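Local structure of 5'-tyrosyl-DNA phosphodiesterase (Caenorhabditis elegans, 4FVA) at residues W19-L24 with L48-V53; L123-E128 with G164-R169; R214-Y219 with S245-I250. The protein belongs to the endonuclease/exonuclease/phosphatase family, adopts its DNase I-like fold of two packed beta sheets, and holds a magnesium ion at the sheet ends. All blocks are in the same frame, centred on the assembly; numbering follows the deposited sequence.

Contact 1. Residues W19-L24 with L48-V53; sequences WNIDGL and LFLQEV. With MG (magnesium ion), chain F.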
loop_
_atom_site.group_PDB
_atom_site.type_symbol
_atom_site.label_atom_id
_atom_site.label_comp_id
_atom_site.label_asym_id
_atom_site.label_seq_id
_atom_site.Cartn_x
_atom_site.Cartn_y
_atom_site.Cartn_z
ATOM N N TRP A 19 0.078 -3.923 0.254
ATOM C CA TRP A 19 0.914 -5.116 0.156
ATOM C C TRP A 19 1.787 -5.114 -1.085
ATOM O O TRP A 19 1.289 -5.019 -2.213
ATOM C CB TRP A 19 0.022 -6.361 0.133
ATOM C CG TRP A 19 0.662 -7.620 0.631
ATOM C CD1 TRP A 19 1.978 -7.805 1.006
ATOM C CD2 TRP A 19 0.008 -8.882 0.828
ATOM N NE1 TRP A 19 2.167 -9.099 1.420
ATOM C CE2 TRP A 19 0.977 -9.781 1.329
ATOM C CE3 TRP A 19 -1.305 -9.335 0.640
ATOM C CZ2 TRP A 19 0.670 -11.110 1.653
ATOM C CZ3 TRP A 19 -1.611 -10.658 0.955
ATOM C CH2 TRP A 19 -0.620 -11.532 1.457
ATOM N N ASN A 20 3.094 -5.218 -0.870
ATOM C CA ASN A 20 4.004 -5.490 -1.970
ATOM C C ASN A 20 3.989 -6.992 -2.148
ATOM O O ASN A 20 4.441 -7.723 -1.259
ATOM C CB ASN A 20 5.406 -4.960 -1.663
ATOM C CG ASN A 20 6.415 -5.321 -2.735
ATOM O OD1 ASN A 20 6.321 -6.384 -3.350
ATOM N ND2 ASN A 20 7.379 -4.430 -2.973
ATOM N N ILE A 21 3.446 -7.456 -3.273
ATOM C CA ILE A 21 3.216 -8.893 -3.434
ATOM C C ILE A 21 4.360 -9.647 -4.140
ATOM O O ILE A 21 4.240 -10.839 -4.468
ATOM C CB ILE A 21 1.852 -9.191 -4.089
ATOM C CG1 ILE A 21 1.783 -8.655 -5.513
ATOM C CG2 ILE A 21 0.685 -8.634 -3.190
ATOM C CD1 ILE A 21 0.474 -8.958 -6.210
ATOM N N ASP A 22 5.476 -8.956 -4.350
ATOM C CA ASP A 22 6.683 -9.639 -4.809
ATOM C C ASP A 22 6.416 -10.395 -6.105
ATOM O O ASP A 22 6.837 -11.545 -6.261
ATOM C CB ASP A 22 7.151 -10.607 -3.717
ATOM C CG ASP A 22 8.605 -11.037 -3.870
ATOM O OD1 ASP A 22 9.335 -10.418 -4.665
ATOM O OD2 ASP A 22 9.012 -11.998 -3.171
ATOM N N GLY A 23 5.732 -9.742 -7.041
ATOM C CA GLY A 23 5.492 -10.341 -8.348
ATOM C C GLY A 23 6.757 -10.564 -9.169
ATOM O O GLY A 23 6.764 -11.362 -10.118
ATOM N N LEU A 24 7.836 -9.865 -8.823
ATOM C CA LEU A 24 9.088 -10.026 -9.571
ATOM C C LEU A 24 9.786 -11.333 -9.243
ATOM O O LEU A 24 10.729 -11.738 -9.935
ATOM C CB LEU A 24 10.042 -8.862 -9.299
ATOM C CG LEU A 24 9.627 -7.511 -9.859
ATOM C CD1 LEU A 24 10.658 -6.453 -9.454
ATOM C CD2 LEU A 24 9.489 -7.612 -11.397
ATOM N N LEU A 48 -7.738 -1.694 -1.052
ATOM C CA LEU A 48 -6.498 -2.449 -1.095
ATOM C C LEU A 48 -5.505 -1.832 -2.066
ATOM O O LEU A 48 -5.828 -1.624 -3.235
ATOM C CB LEU A 48 -6.781 -3.908 -1.474
ATOM C CG LEU A 48 -5.585 -4.819 -1.768
ATOM C CD1 LEU A 48 -4.809 -5.123 -0.461
ATOM C CD2 LEU A 48 -6.038 -6.121 -2.447
ATOM N N PHE A 49 -4.307 -1.526 -1.562
ATOM C CA PHE A 49 -3.176 -1.098 -2.385
ATOM C C PHE A 49 -2.231 -2.272 -2.661
ATOM O O PHE A 49 -1.813 -2.947 -1.726
ATOM C CB PHE A 49 -2.365 -0.022 -1.648
ATOM C CG PHE A 49 -3.059 1.308 -1.509
ATOM C CD1 PHE A 49 -4.323 1.525 -2.034
ATOM C CD2 PHE A 49 -2.424 2.354 -0.838
ATOM C CE1 PHE A 49 -4.946 2.777 -1.909
ATOM C CE2 PHE A 49 -3.039 3.604 -0.703
ATOM C CZ PHE A 49 -4.303 3.816 -1.243
ATOM N N LEU A 50 -1.865 -2.501 -3.922
ATOM C CA LEU A 50 -0.830 -3.496 -4.249
ATOM C C LEU A 50 0.356 -2.837 -4.946
ATOM O O LEU A 50 0.172 -1.872 -5.695
ATOM C CB LEU A 50 -1.382 -4.589 -5.169
ATOM C CG LEU A 50 -2.601 -5.368 -4.657
ATOM C CD1 LEU A 50 -3.057 -6.360 -5.723
ATOM C CD2 LEU A 50 -2.231 -6.095 -3.354
ATOM N N GLN A 51 1.554 -3.374 -4.712
ATOM C CA GLN A 51 2.749 -2.984 -5.446
ATOM C C GLN A 51 3.473 -4.228 -5.975
ATOM O O GLN A 51 3.277 -5.338 -5.462
ATOM C CB GLN A 51 3.691 -2.149 -4.564
ATOM C CG GLN A 51 3.031 -0.990 -3.839
ATOM C CD GLN A 51 2.415 -1.383 -2.507
ATOM O OE1 GLN A 51 2.941 -2.253 -1.800
ATOM N NE2 GLN A 51 1.287 -0.733 -2.152
ATOM N N GLU A 52 4.332 -4.035 -6.974
ATOM C CA GLU A 52 5.016 -5.143 -7.644
ATOM C C GLU A 52 4.045 -6.203 -8.143
ATOM O O GLU A 52 4.269 -7.398 -7.963
ATOM C CB GLU A 52 6.090 -5.780 -6.746
ATOM C CG GLU A 52 7.426 -5.071 -6.846
ATOM C CD GLU A 52 8.551 -5.831 -6.203
ATOM O OE1 GLU A 52 8.740 -7.038 -6.521
ATOM O OE2 GLU A 52 9.235 -5.211 -5.358
ATOM N N VAL A 53 2.971 -5.753 -8.775
ATOM C CA VAL A 53 2.050 -6.631 -9.483
ATOM C C VAL A 53 2.673 -6.876 -10.855
ATOM O O VAL A 53 3.216 -5.941 -11.447
ATOM C CB VAL A 53 0.689 -5.963 -9.645
ATOM C CG1 VAL A 53 -0.304 -6.920 -10.294
ATOM C CG2 VAL A 53 0.174 -5.482 -8.274
HETATM MG MG MG F . 10.380 -8.326 -5.028
HETATM O O HOH W 1 8.929 -7.785 -3.064
HETATM O O HOH W 2 12.232 -9.517 -6.320
#
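Asn20 OD1 rests against CB of Glu52 and is held from more than one side. Asp22 N donates to Asn20 OD1 at 2.9 Å, which makes an Asx turn, and a magnesium-bound water probably donates as well. The other end of the amide gives a nearly straight bond from Asn20 ND2 to Glu52 OE2 (3.1 Å), although the place of OE2 is less sure. CG of Asn20 stands anti to the backbone N (chi1 175°), which turns the amide to the carboxylate, their planes 74° apart.

The magnesium ion is bound by Asp22 OD1 at 2.4 Å and by Glu52 OE1 at 2.6 Å. Two waters and malonate O7 complete the site as modelled. The two acidic side chains run side by side with their carboxylate planes 80° apart. Leu24 crosses Glu52 at about a right angle, and Leu24 CG lies 3.5 Å from Glu52 OE1.

Strands 13-20 and 47-53 are parallel neighbours, joined through helix 29-43 as a beta-alpha-beta crossover. Trp19 and Ile21 zip to Phe49 and Gln51 by backbone bonds. Beyond Asn20, where strand 13-20 stops, Gly23 N donates to Glu52 O at 2.9 Å. On the helix side, CG2 of Ile21 lies over a face of the Trp19 indole, toward its rim, and meets Leu50 CD2 at 3.9 Å. Ile21 CD1 meets Val53 CG2 at 4.1 Å, and Met33 of the helix packs on Ile21.

Contact 2. Residues L123-E128 with G164-R169; sequences LNTHLE and GDLNLR. With MLI (malonate ion), chain G.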
loop_
_atom_site.group_PDB
_atom_site.type_symbol
_atom_site.label_atom_id
_atom_site.label_comp_id
_atom_site.label_asym_id
_atom_site.label_seq_id
_atom_site.Cartn_x
_atom_site.Cartn_y
_atom_site.Cartn_z
ATOM N N LEU A 123 -3.846 7.452 -2.689
ATOM C CA LEU A 123 -2.552 7.622 -3.341
ATOM C C LEU A 123 -1.626 6.453 -3.002
ATOM O O LEU A 123 -1.225 6.279 -1.851
ATOM C CB LEU A 123 -1.912 8.945 -2.922
ATOM C CG LEU A 123 -2.684 10.231 -3.261
ATOM C CD1 LEU A 123 -3.770 10.535 -2.228
ATOM C CD2 LEU A 123 -1.719 11.400 -3.401
ATOM N N ASN A 124 -1.307 5.658 -4.020
ATOM C CA ASN A 124 -0.535 4.433 -3.875
ATOM C C ASN A 124 0.764 4.548 -4.659
ATOM O O ASN A 124 0.755 4.928 -5.847
ATOM C CB ASN A 124 -1.376 3.248 -4.390
ATOM C CG ASN A 124 -0.680 1.904 -4.238
ATOM O OD1 ASN A 124 0.220 1.744 -3.416
ATOM N ND2 ASN A 124 -1.100 0.918 -5.047
ATOM N N THR A 125 1.878 4.210 -4.014
ATOM C CA THR A 125 3.164 4.312 -4.678
ATOM C C THR A 125 4.109 3.216 -4.242
ATOM O O THR A 125 3.904 2.567 -3.226
ATOM C CB THR A 125 3.842 5.688 -4.456
ATOM O OG1 THR A 125 4.951 5.828 -5.357
ATOM C CG2 THR A 125 4.343 5.810 -3.008
ATOM N N HIS A 126 5.139 3.011 -5.047
ATOM C CA HIS A 126 6.227 2.110 -4.719
ATOM C C HIS A 126 7.499 2.921 -4.938
ATOM O O HIS A 126 7.977 3.006 -6.068
ATOM C CB HIS A 126 6.197 0.909 -5.668
ATOM C CG HIS A 126 7.259 -0.115 -5.397
ATOM N ND1 HIS A 126 7.493 -1.178 -6.239
ATOM C CD2 HIS A 126 8.160 -0.222 -4.387
ATOM C CE1 HIS A 126 8.490 -1.908 -5.758
ATOM N NE2 HIS A 126 8.909 -1.353 -4.636
ATOM N N LEU A 127 8.044 3.527 -3.880
ATOM C CA LEU A 127 9.160 4.464 -4.066
ATOM C C LEU A 127 10.470 3.771 -4.456
ATOM O O LEU A 127 10.654 2.577 -4.193
ATOM C CB LEU A 127 9.359 5.335 -2.821
ATOM C CG LEU A 127 8.137 6.182 -2.439
ATOM C CD1 LEU A 127 8.485 7.170 -1.312
ATOM C CD2 LEU A 127 7.569 6.893 -3.669
ATOM N N GLU A 128 11.381 4.523 -5.081
ATOM C CA GLU A 128 12.625 3.955 -5.596
ATOM C C GLU A 128 13.290 3.006 -4.597
ATOM O O GLU A 128 13.347 3.271 -3.393
ATOM C CB GLU A 128 13.599 5.065 -6.023
ATOM C CG GLU A 128 14.472 4.717 -7.240
ATOM C CD GLU A 128 13.737 4.848 -8.571
ATOM O OE1 GLU A 128 12.531 5.205 -8.583
ATOM O OE2 GLU A 128 14.369 4.607 -9.621
ATOM N N GLY A 164 1.937 2.822 0.625
ATOM C CA GLY A 164 2.401 1.753 -0.227
ATOM C C GLY A 164 3.728 1.260 0.295
ATOM O O GLY A 164 4.021 1.342 1.499
ATOM N N ASP A 165 4.551 0.765 -0.617
ATOM C CA ASP A 165 5.905 0.378 -0.272
ATOM C C ASP A 165 6.780 1.593 -0.470
ATOM O O ASP A 165 7.126 1.924 -1.600
ATOM C CB ASP A 165 6.391 -0.768 -1.155
ATOM C CG ASP A 165 7.798 -1.229 -0.790
ATOM O OD1 ASP A 165 8.442 -0.576 0.064
ATOM O OD2 ASP A 165 8.267 -2.232 -1.370
ATOM N N LEU A 166 7.086 2.299 0.616
ATOM C CA LEU A 166 7.857 3.542 0.505
ATOM C C LEU A 166 9.379 3.315 0.618
ATOM O O LEU A 166 10.166 4.251 0.419
ATOM C CB LEU A 166 7.376 4.578 1.529
ATOM C CG LEU A 166 5.860 4.798 1.598
ATOM C CD1 LEU A 166 5.507 5.962 2.524
ATOM C CD2 LEU A 166 5.309 5.049 0.188
ATOM N N ASN A 167 9.792 2.090 0.944
ATOM C CA ASN A 167 11.221 1.762 0.986
ATOM C C ASN A 167 12.037 2.683 1.881
ATOM O O ASN A 167 13.228 2.912 1.626
ATOM C CB ASN A 167 11.817 1.744 -0.422
ATOM C CG ASN A 167 11.695 0.382 -1.081
ATOM O OD1 ASN A 167 11.992 -0.640 -0.461
ATOM N ND2 ASN A 167 11.230 0.361 -2.328
ATOM N N LEU A 168 11.398 3.193 2.929
ATOM C CA LEU A 168 11.993 4.224 3.778
ATOM C C LEU A 168 12.847 3.671 4.907
ATOM O O LEU A 168 12.536 2.623 5.487
ATOM C CB LEU A 168 10.903 5.125 4.391
ATOM C CG LEU A 168 10.175 6.154 3.510
ATOM C CD1 LEU A 168 9.008 6.834 4.264
ATOM C CD2 LEU A 168 11.140 7.197 2.941
ATOM N N ARG A 169 13.942 4.370 5.191
ATOM C CA ARG A 169 14.563 4.306 6.508
ATOM C C ARG A 169 14.028 5.557 7.220
ATOM O O ARG A 169 13.825 6.587 6.572
ATOM C CB ARG A 169 16.084 4.339 6.376
ATOM C CG ARG A 169 16.598 4.102 4.945
ATOM C CD ARG A 169 16.657 2.623 4.561
ATOM N NE ARG A 169 16.071 2.360 3.243
ATOM C CZ ARG A 169 16.473 1.396 2.413
ATOM N NH1 ARG A 169 17.480 0.600 2.752
ATOM N NH2 ARG A 169 15.872 1.228 1.234
HETATM C C1 MLI G . 11.930 -4.174 -5.139
HETATM C C2 MLI G . 12.286 -5.611 -5.001
HETATM C C3 MLI G . 11.447 -3.566 -3.868
HETATM O O6 MLI G . 13.460 -5.956 -4.702
HETATM O O7 MLI G . 11.410 -6.487 -5.221
HETATM O O8 MLI G . 11.505 -2.308 -3.760
HETATM O O9 MLI G . 10.977 -4.292 -2.944
#
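The His126 ring and the Asp165 carboxylate lie side by side and point the same way, their planes only 20° apart. His126 NE2 is 3.4 Å from Asp165 OD2, but the angle is too poor for a hydrogen bond. OD2 accepts from Asn20 ND2 instead. At the ring edge, near its plane, sit malonate O8 and Asn167 ND2. His126 NE2 donates to malonate O8 at 2.9 Å. Both His126 and Asp165 have CG anti to the backbone N (chi1 -178°), which helps set them abreast.

Asn167 ND2 gives two bonds, one to Leu127 O at 3.0 Å and one to malonate O8. The first is nearly straight and in the amide plane, and together they fix its rotation. Between the backbones, Leu127 N bonds to Asp165 O at 2.9 Å, while Asp165 N to Thr125 O is weak. Gly164 CA makes a CA-H...O contact with Thr125 O at 3.5 Å. Thr125 CG2 and Leu166 CD2 meet tightly at 3.4 Å, crossing at about a right angle. The loop after strand 159-163 reads Gly-Asp-Leu-Asn, a signature of the DNase I-like family, and with His126 it lines the pocket in which a malonate, probably from the crystallisation liquor, is bound.

Contact 3. Residues R214-Y219 with S245-I250; sequences RFDRLY and SDHWAI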
loop_
_atom_site.group_PDB
_atom_site.type_symbol
_atom_site.label_atom_id
_atom_site.label_comp_id
_atom_site.label_asym_id
_atom_site.label_seq_id
_atom_site.Cartn_x
_atom_site.Cartn_y
_atom_site.Cartn_z
ATOM N N ARG A 214 10.674 -0.906 8.245
ATOM C CA ARG A 214 9.283 -0.526 8.130
ATOM C C ARG A 214 9.100 0.193 6.810
ATOM O O ARG A 214 8.847 1.401 6.775
ATOM C CB ARG A 214 8.864 0.351 9.307
ATOM C CG ARG A 214 7.374 0.625 9.346
ATOM C CD ARG A 214 6.927 1.077 10.734
ATOM N NE ARG A 214 7.277 2.467 11.023
ATOM C CZ ARG A 214 6.512 3.509 10.706
ATOM N NH1 ARG A 214 5.359 3.320 10.062
ATOM N NH2 ARG A 214 6.898 4.740 11.021
ATOM N N PHE A 215 9.213 -0.578 5.734
ATOM C CA PHE A 215 9.176 -0.071 4.371
ATOM C C PHE A 215 7.762 0.324 3.967
ATOM O O PHE A 215 7.561 1.250 3.194
ATOM C CB PHE A 215 9.687 -1.146 3.403
ATOM C CG PHE A 215 11.198 -1.290 3.356
ATOM C CD1 PHE A 215 12.030 -0.241 3.719
ATOM C CD2 PHE A 215 11.779 -2.486 2.916
ATOM C CE1 PHE A 215 13.419 -0.381 3.652
ATOM C CE2 PHE A 215 13.167 -2.636 2.847
ATOM C CZ PHE A 215 13.984 -1.581 3.217
ATOM N N ASP A 216 6.786 -0.416 4.474
ATOM C CA ASP A 216 5.411 -0.236 4.059
ATOM C C ASP A 216 4.661 0.619 5.069
ATOM O O ASP A 216 4.627 0.303 6.256
ATOM C CB ASP A 216 4.770 -1.611 3.887
ATOM C CG ASP A 216 5.588 -2.506 2.973
ATOM O OD1 ASP A 216 5.436 -2.356 1.750
ATOM O OD2 ASP A 216 6.403 -3.331 3.463
ATOM N N ARG A 217 4.074 1.715 4.602
ATOM C CA ARG A 217 3.429 2.654 5.517
ATOM C C ARG A 217 2.158 3.231 4.925
ATOM O O ARG A 217 1.979 3.261 3.705
ATOM C CB ARG A 217 4.378 3.803 5.879
ATOM C CG ARG A 217 5.736 3.347 6.422
ATOM C CD ARG A 217 6.571 4.523 6.917
ATOM N NE ARG A 217 7.938 4.106 7.261
ATOM C CZ ARG A 217 8.823 4.876 7.892
ATOM N NH1 ARG A 217 8.496 6.111 8.258
ATOM N NH2 ARG A 217 10.034 4.412 8.160
ATOM N N LEU A 218 1.284 3.697 5.807
ATOM C CA LEU A 218 0.057 4.365 5.407
ATOM C C LEU A 218 -0.078 5.654 6.200
ATOM O O LEU A 218 -0.010 5.642 7.430
ATOM C CB LEU A 218 -1.150 3.464 5.685
ATOM C CG LEU A 218 -1.484 2.517 4.533
ATOM C CD1 LEU A 218 -2.523 1.469 4.957
ATOM C CD2 LEU A 218 -1.965 3.332 3.314
ATOM N N TYR A 219 -0.256 6.758 5.485
ATOM C CA TYR A 219 -0.502 8.049 6.102
ATOM C C TYR A 219 -1.930 8.434 5.794
ATOM O O TYR A 219 -2.473 8.023 4.757
ATOM C CB TYR A 219 0.450 9.108 5.539
ATOM C CG TYR A 219 1.902 8.832 5.817
ATOM C CD1 TYR A 219 2.669 8.084 4.942
ATOM C CD2 TYR A 219 2.507 9.317 6.969
ATOM C CE1 TYR A 219 4.005 7.821 5.205
ATOM C CE2 TYR A 219 3.836 9.067 7.239
ATOM C CZ TYR A 219 4.579 8.317 6.351
ATOM O OH TYR A 219 5.905 8.067 6.609
ATOM N N SER A 245 4.569 -13.336 0.070
ATOM C CA SER A 245 5.478 -12.277 -0.355
ATOM C C SER A 245 6.628 -12.165 0.627
ATOM O O SER A 245 6.521 -12.644 1.747
ATOM C CB SER A 245 4.722 -10.942 -0.421
ATOM O OG SER A 245 5.606 -9.864 -0.684
ATOM N N ASP A 246 7.711 -11.509 0.227
ATOM C CA ASP A 246 8.790 -11.214 1.165
ATOM C C ASP A 246 8.423 -10.040 2.075
ATOM O O ASP A 246 9.170 -9.727 3.011
ATOM C CB ASP A 246 10.128 -10.970 0.450
ATOM C CG ASP A 246 10.101 -9.749 -0.441
ATOM O OD1 ASP A 246 9.052 -9.468 -1.068
ATOM O OD2 ASP A 246 11.139 -9.056 -0.514
ATOM N N HIS A 247 7.299 -9.376 1.773
ATOM C CA HIS A 247 6.709 -8.346 2.655
ATOM C C HIS A 247 5.463 -8.865 3.397
ATOM O O HIS A 247 4.686 -9.639 2.842
ATOM C CB HIS A 247 6.258 -7.104 1.864
ATOM C CG HIS A 247 7.377 -6.294 1.282
ATOM N ND1 HIS A 247 7.668 -5.016 1.711
ATOM C CD2 HIS A 247 8.245 -6.559 0.275
ATOM C CE1 HIS A 247 8.686 -4.539 1.015
ATOM N NE2 HIS A 247 9.054 -5.456 0.137
ATOM N N TRP A 248 5.259 -8.405 4.631
ATOM C CA TRP A 248 3.972 -8.581 5.288
ATOM C C TRP A 248 3.027 -7.526 4.723
ATOM O O TRP A 248 3.470 -6.464 4.287
ATOM C CB TRP A 248 4.076 -8.383 6.802
ATOM C CG TRP A 248 5.140 -9.194 7.499
ATOM C CD1 TRP A 248 5.937 -8.787 8.537
ATOM C CD2 TRP A 248 5.517 -10.549 7.214
ATOM N NE1 TRP A 248 6.776 -9.810 8.920
ATOM C CE2 TRP A 248 6.539 -10.899 8.124
ATOM C CE3 TRP A 248 5.082 -11.499 6.286
ATOM C CZ2 TRP A 248 7.145 -12.160 8.120
ATOM C CZ3 TRP A 248 5.687 -12.759 6.285
ATOM C CH2 TRP A 248 6.703 -13.072 7.192
ATOM N N ALA A 249 1.729 -7.796 4.736
ATOM C CA ALA A 249 0.775 -6.760 4.356
ATOM C C ALA A 249 0.489 -5.882 5.572
ATOM O O ALA A 249 0.549 -6.357 6.703
ATOM C CB ALA A 249 -0.521 -7.387 3.828
ATOM N N ILE A 250 0.207 -4.606 5.351
ATOM C CA ILE A 250 -0.286 -3.772 6.431
ATOM C C ILE A 250 -1.786 -3.589 6.254
ATOM O O ILE A 250 -2.290 -3.564 5.131
ATOM C CB ILE A 250 0.452 -2.412 6.571
ATOM C CG1 ILE A 250 0.311 -1.553 5.318
ATOM C CG2 ILE A 250 1.938 -2.635 6.901
ATOM C CD1 ILE A 250 0.988 -0.190 5.471
#
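Asp216 (chi1 -53°) and His247 (chi1 -69°) both turn CG away from their own carbonyl carbon, and this brings carboxylate and ring together. His247 ND1 then donates to Asp216 OD2 at 2.7 Å in a nearly straight bond. The oxygen lies in the ring plane and uses its syn lone pair. The carboxylate stands almost perpendicular to the ring. OD2 also accepts from Thr196 OG1, so two donors grip it, and the bond to ND1 fixes the rotation of the imidazole.

Phe215 crosses His247 at about a right angle, and CE1 of His247 sits near the plane of the phenyl ring, at its edge, 4.2 Å from Phe215 CD2. His247 N bonds to Ser245 OG at 3.0 Å in an ST turn. Further along the chain, Ile250 places CG1 between its backbone N and carbonyl carbon (chi1 61°). Its CD1 thereby presses on the backbone of Arg217, 3.7 Å from Arg217 C, and meets Leu218 CG at 3.8 Å. This apolar packing joins strands 212-221 and 249-255, which belong to different sheets of the sandwich. Ser245-Asp246-His247 is the Ser-Asp-His motif of the DNase I-like fold, and the His-carboxylate bond ties it to the opposing sheet beside the malonate pocket.

How the contacts relate
All three contacts are buried, with their centres about 7 to 8 Å from the centre of the chain. Contact 1 pairs neighbouring strands within one sheet. Contact 2 pairs strand 118-126 of the other sheet with the loop that follows strand 159-163. Contact 3 spans the two sheets by side-chain contacts, with no strand pairing between its segments. Contact 1 is the metal-binding one, rich in carboxylates. Contact 2 offers histidine and amide donors to the malonate. Contact 3 has one histidine-carboxylate hydrogen bond together with apolar packing. They touch directly: Trp19 NE1 bonds to His247 O, Gln51 NE2 to Asn124 OD1, and Leu166 N to Phe215 O. Asp165 also touches His247 of contact 3.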